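Local coordinates for protein ATP-dependent Clp endopeptidase (Clostridium difficile, PDB 3FES) that probably serves, through its helical Clp amino-terminal domain, as the substrate- and adaptor-recruiting part of an ATP-dependent Clp unfoldase that feeds a protease, at residues A[36-41]-A[60-65]; A[26-31]-A[68-73]. All blocks are in the same frame, centred on the assembly; numbering follows the deposited sequence.

Contact 1. Residues A[36-41]-A[60-65]; sequences ILLGLL and AYLEGK
L62 points from helix 59-70 toward helix 33-43 and touches three leucines there, CD1 reaching all of them and CD2 and CB adding contacts to L37 and L38. Its CD1 methyl makes the closest of these approaches, L62 CD1 to L41 CD2 at 3.7 Å, with the two side chains crossing at a slant. The same methyl comes down on the backbone of the facing helix, 4.0 Å from L38 CA. The other branch faces L37: L62 CD2 lies 4.2 Å from L37 CD2, methyl beside methyl. With L38 the relation differs again, since the two side chains slide past each other in opposite directions and L38 CD1 reaches the base of L62 at CB, 4.1 Å away.

This is a nearly antiparallel helix pair of the all-helical Clp amino-terminal domain; the local axes run at 165° and stand 10.1 Å apart at closest approach. No hydrogen bond crosses between the segments, and the leucines involved are buried, which identifies the contact as apolar interior. L62 also touches F57 and I125, while L37 and L41 both rest on L52, so helices 47-55 and 120-129 border the same leucine cluster.

L38 forks at the margin. CG anti to the backbone N (chi1 178°) directs the fork toward helix 59-70, and L38 CD2 lies 3.7 Å from E63 CG. Only the aliphatic part of that glutamate meets the leucine; beyond CG the chain is extended, and OE1 and OE2 lie farther from L38 than CG does, at the partly exposed border of the interface.

Contact 2. Residues A[26-31]-A[68-73]; sequences LGHNIV and DMEGKG
H28 and G71 are joined by a hydrogen bond from ring to backbone: H28 NE2 donates to G71 O over 2.8 Å, with an angle of 160° at the hydrogen. The acceptor lies in the imidazole plane, whereas the donor is tilted 26° from the carbonyl plane. The bond ties the ring edge to the backbone and so fixes the ring's rotation. A second bond, G73 N to L26 O at 2.8 Å, is nearly straight, yet its donor stands above the carbonyl plane of L26. That oxygen also receives a CA-H...O contact from K72 CA at 3.3 Å.

The imidazole is sandwiched. L26 CB sits over the centre of one face, 3.6 Å above the plane, and E70 OE1 lies over the opposite face, offset toward the rim. Ring and carboxylate planes are 30° apart, and the nearest approach, H28 CE1 to E70 OE1, is 3.8 Å, so E70 covers the ring without hydrogen bonding to it. A water bonded to I30 O, and weakly to E70 OE1, bridges the segments.

Two glycines set the backbone course. G27 closes the preceding helix in a Schellman motif with positive phi, and its CA comes 4.3 Å from the CA of G73, so the two backbones meet directly. G71, also with positive phi, turns the chain out of helix 59-70.

The contact thus joins the exit of helix 10-25 to that of helix 59-70: L26 and H28 pack on I66, H28 also meets A23 and H35, and strand 30-31 continues from here to pair in parallel with strand 81-82.

Helix 10-25 leads into residues 26-31, the first half of contact 2, whose strand 30-31 is followed by helix 33-43 and so by the first half of contact 1. After helix 47-55 the chain returns on helix 59-70; residues 60-65 close the inner loop at contact 1, and residues 68-73, the last turn of the same helix and the loop after it, close the outer one. The loops therefore nest without crossing. Helix 59-70 is common to both: its earlier part packs on helix 33-43, its exit on the turn after helix 10-25. The contact centres lie 12 Å apart, and E63 OE1 packs against L26 CD2 at 4.1 Å, linking interior and margin.

Contact 1. Residues A[36-41]-A[60-65]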
# COMPACT_ATOMS: atom_id res chain seq x y z
N ILE A 36 -2.95 -2.36 -2.26
CA ILE A 36 -1.57 -1.86 -2.20
C ILE A 36 -1.10 -1.89 -0.74
O ILE A 36 0.03 -2.30 -0.44
CB ILE A 36 -1.48 -0.41 -2.76
CG1 ILE A 36 -1.91 -0.35 -4.24
CG2 ILE A 36 -0.05 0.16 -2.59
CD1 ILE A 36 -1.99 1.06 -4.79
N LEU A 37 -1.95 -1.43 0.19
CA LEU A 37 -1.57 -1.50 1.61
C LEU A 37 -1.26 -2.93 2.08
O LEU A 37 -0.25 -3.18 2.79
CB LEU A 37 -2.71 -0.88 2.47
CG LEU A 37 -2.35 -0.68 3.95
CD1 LEU A 37 -1.40 0.48 4.13
CD2 LEU A 37 -3.63 -0.38 4.70
N LEU A 38 -2.09 -3.88 1.66
CA LEU A 38 -1.87 -5.28 2.01
C LEU A 38 -0.62 -5.80 1.31
O LEU A 38 0.17 -6.55 1.90
CB LEU A 38 -3.08 -6.13 1.60
CG LEU A 38 -3.02 -7.65 1.84
CD1 LEU A 38 -2.63 -8.01 3.29
CD2 LEU A 38 -4.34 -8.27 1.43
N GLY A 39 -0.43 -5.36 0.06
CA GLY A 39 0.81 -5.73 -0.67
C GLY A 39 2.08 -5.25 0.04
O GLY A 39 3.10 -5.97 0.08
N LEU A 40 2.05 -4.01 0.55
CA LEU A 40 3.17 -3.44 1.32
C LEU A 40 3.46 -4.26 2.57
O LEU A 40 4.63 -4.49 2.89
CB LEU A 40 2.92 -1.96 1.69
CG LEU A 40 2.84 -0.95 0.49
CD1 LEU A 40 2.19 0.37 0.98
CD2 LEU A 40 4.28 -0.75 -0.09
N LEU A 41 2.40 -4.67 3.28
CA LEU A 41 2.58 -5.50 4.48
C LEU A 41 3.17 -6.86 4.13
O LEU A 41 4.15 -7.32 4.75
CB LEU A 41 1.26 -5.65 5.25
CG LEU A 41 1.44 -6.33 6.64
CD1 LEU A 41 2.65 -5.81 7.44
CD2 LEU A 41 0.21 -6.12 7.45
N ALA A 60 -3.47 -11.05 8.28
CA ALA A 60 -4.80 -11.60 8.57
C ALA A 60 -5.79 -10.50 8.93
O ALA A 60 -6.92 -10.52 8.45
CB ALA A 60 -4.72 -12.67 9.68
N TYR A 61 -5.37 -9.54 9.75
CA TYR A 61 -6.27 -8.43 10.10
C TYR A 61 -6.68 -7.61 8.88
O TYR A 61 -7.87 -7.37 8.65
CB TYR A 61 -5.65 -7.52 11.15
CG TYR A 61 -6.47 -6.28 11.42
CD1 TYR A 61 -7.45 -6.27 12.42
CD2 TYR A 61 -6.29 -5.12 10.67
CE1 TYR A 61 -8.22 -5.12 12.67
CE2 TYR A 61 -7.05 -3.97 10.91
CZ TYR A 61 -8.01 -3.97 11.90
OH TYR A 61 -8.76 -2.84 12.13
N LEU A 62 -5.70 -7.18 8.09
CA LEU A 62 -6.00 -6.37 6.90
C LEU A 62 -6.91 -7.06 5.91
O LEU A 62 -7.90 -6.48 5.44
CB LEU A 62 -4.71 -5.97 6.20
CG LEU A 62 -3.84 -4.90 6.83
CD1 LEU A 62 -2.70 -4.59 5.82
CD2 LEU A 62 -4.66 -3.65 7.13
N GLU A 63 -6.56 -8.30 5.57
CA GLU A 63 -7.42 -9.15 4.76
C GLU A 63 -8.84 -9.29 5.28
O GLU A 63 -9.79 -9.15 4.50
CB GLU A 63 -6.83 -10.53 4.65
CG GLU A 63 -6.17 -10.78 3.36
CD GLU A 63 -5.79 -12.22 3.19
OE1 GLU A 63 -6.02 -12.76 2.09
OE2 GLU A 63 -5.26 -12.81 4.17
N GLY A 64 -8.99 -9.57 6.57
CA GLY A 64 -10.32 -9.67 7.18
C GLY A 64 -11.13 -8.39 7.01
O GLY A 64 -12.32 -8.44 6.67
N LYS A 65 -10.49 -7.24 7.25
CA LYS A 65 -11.16 -5.94 7.12
C LYS A 65 -11.56 -5.65 5.68
O LYS A 65 -12.62 -5.08 5.42
CB LYS A 65 -10.28 -4.80 7.66
CG LYS A 65 -10.14 -4.75 9.19
CD LYS A 65 -11.49 -4.76 9.96
CE LYS A 65 -12.46 -3.70 9.41
NZ LYS A 65 -13.80 -3.75 10.09

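Contact 2. Residues A[26-31]-A[68-73]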
# COMPACT_ATOMS: atom_id res chain seq x y z
N LEU A 26 -8.83 -12.67 -3.65
CA LEU A 26 -10.12 -12.27 -3.07
C LEU A 26 -11.26 -12.16 -4.10
O LEU A 26 -12.40 -11.80 -3.74
CB LEU A 26 -9.96 -10.95 -2.33
CG LEU A 26 -8.95 -10.95 -1.18
CD1 LEU A 26 -8.68 -9.55 -0.76
CD2 LEU A 26 -9.43 -11.87 0.00
N GLY A 27 -10.97 -12.49 -5.35
CA GLY A 27 -11.93 -12.33 -6.45
C GLY A 27 -12.25 -10.86 -6.74
O GLY A 27 -13.38 -10.52 -7.13
N HIS A 28 -11.25 -9.99 -6.57
CA HIS A 28 -11.40 -8.56 -6.84
C HIS A 28 -10.69 -8.25 -8.16
O HIS A 28 -9.49 -8.53 -8.28
CB HIS A 28 -10.77 -7.73 -5.71
CG HIS A 28 -11.45 -7.91 -4.40
ND1 HIS A 28 -10.94 -7.40 -3.22
CD2 HIS A 28 -12.59 -8.57 -4.06
CE1 HIS A 28 -11.75 -7.72 -2.22
NE2 HIS A 28 -12.75 -8.44 -2.71
N ASN A 29 -11.37 -7.68 -9.14
CA ASN A 29 -10.70 -7.44 -10.43
C ASN A 29 -10.13 -6.02 -10.55
O ASN A 29 -9.55 -5.65 -11.56
CB ASN A 29 -11.57 -7.81 -11.63
CG ASN A 29 -12.94 -7.18 -11.57
OD1 ASN A 29 -13.13 -6.11 -10.98
ND2 ASN A 29 -13.92 -7.86 -12.14
N ILE A 30 -10.29 -5.23 -9.51
CA ILE A 30 -9.73 -3.89 -9.46
C ILE A 30 -8.82 -3.78 -8.25
O ILE A 30 -9.24 -4.04 -7.12
CB ILE A 30 -10.87 -2.80 -9.42
CG1 ILE A 30 -11.76 -2.94 -10.68
CG2 ILE A 30 -10.25 -1.40 -9.33
CD1 ILE A 30 -13.11 -2.20 -10.59
N VAL A 31 -7.58 -3.38 -8.48
CA VAL A 31 -6.61 -3.19 -7.38
C VAL A 31 -6.78 -1.77 -6.82
O VAL A 31 -6.52 -0.79 -7.53
CB VAL A 31 -5.18 -3.33 -7.90
CG1 VAL A 31 -4.14 -3.08 -6.78
CG2 VAL A 31 -4.99 -4.71 -8.53
N ASP A 68 -14.57 -7.80 5.09
CA ASP A 68 -15.72 -7.20 5.78
C ASP A 68 -16.35 -6.10 4.95
O ASP A 68 -17.56 -5.92 4.96
CB ASP A 68 -15.32 -6.56 7.13
CG ASP A 68 -14.92 -7.57 8.19
OD1 ASP A 68 -15.27 -8.78 8.07
OD2 ASP A 68 -14.24 -7.12 9.15
N MSE A 69 -15.51 -5.35 4.25
CA MSE A 69 -15.93 -4.11 3.60
C MSE A 69 -16.33 -4.30 2.15
O MSE A 69 -17.18 -3.58 1.65
CB MSE A 69 -14.81 -3.09 3.70
CG MSE A 69 -14.50 -2.69 5.16
SE MSE A 69 -13.00 -1.45 5.22
CE MSE A 69 -14.04 0.07 4.81
N GLU A 70 -15.71 -5.27 1.48
CA GLU A 70 -15.83 -5.42 0.04
C GLU A 70 -16.39 -6.75 -0.37
O GLU A 70 -16.77 -6.92 -1.55
CB GLU A 70 -14.43 -5.38 -0.59
CG GLU A 70 -13.84 -4.05 -0.67
CD GLU A 70 -12.72 -4.07 -1.66
OE1 GLU A 70 -12.97 -4.19 -2.88
OE2 GLU A 70 -11.57 -4.00 -1.22
N GLY A 71 -16.37 -7.71 0.55
CA GLY A 71 -16.76 -9.09 0.27
C GLY A 71 -15.63 -9.81 -0.44
O GLY A 71 -14.59 -9.22 -0.72
N LYS A 72 -15.83 -11.09 -0.73
CA LYS A 72 -14.89 -11.84 -1.55
C LYS A 72 -15.59 -12.78 -2.51
O LYS A 72 -16.69 -13.26 -2.23
CB LYS A 72 -13.81 -12.54 -0.71
CG LYS A 72 -14.26 -13.63 0.20
CD LYS A 72 -13.05 -14.25 0.91
CE LYS A 72 -13.31 -15.67 1.42
NZ LYS A 72 -12.03 -16.30 1.93
N GLY A 73 -14.97 -13.00 -3.66
CA GLY A 73 -15.54 -13.86 -4.70
C GLY A 73 -14.54 -14.92 -5.05
O GLY A 73 -13.52 -15.03 -4.39
O HOH W 1 -11.62 -4.01 -5.94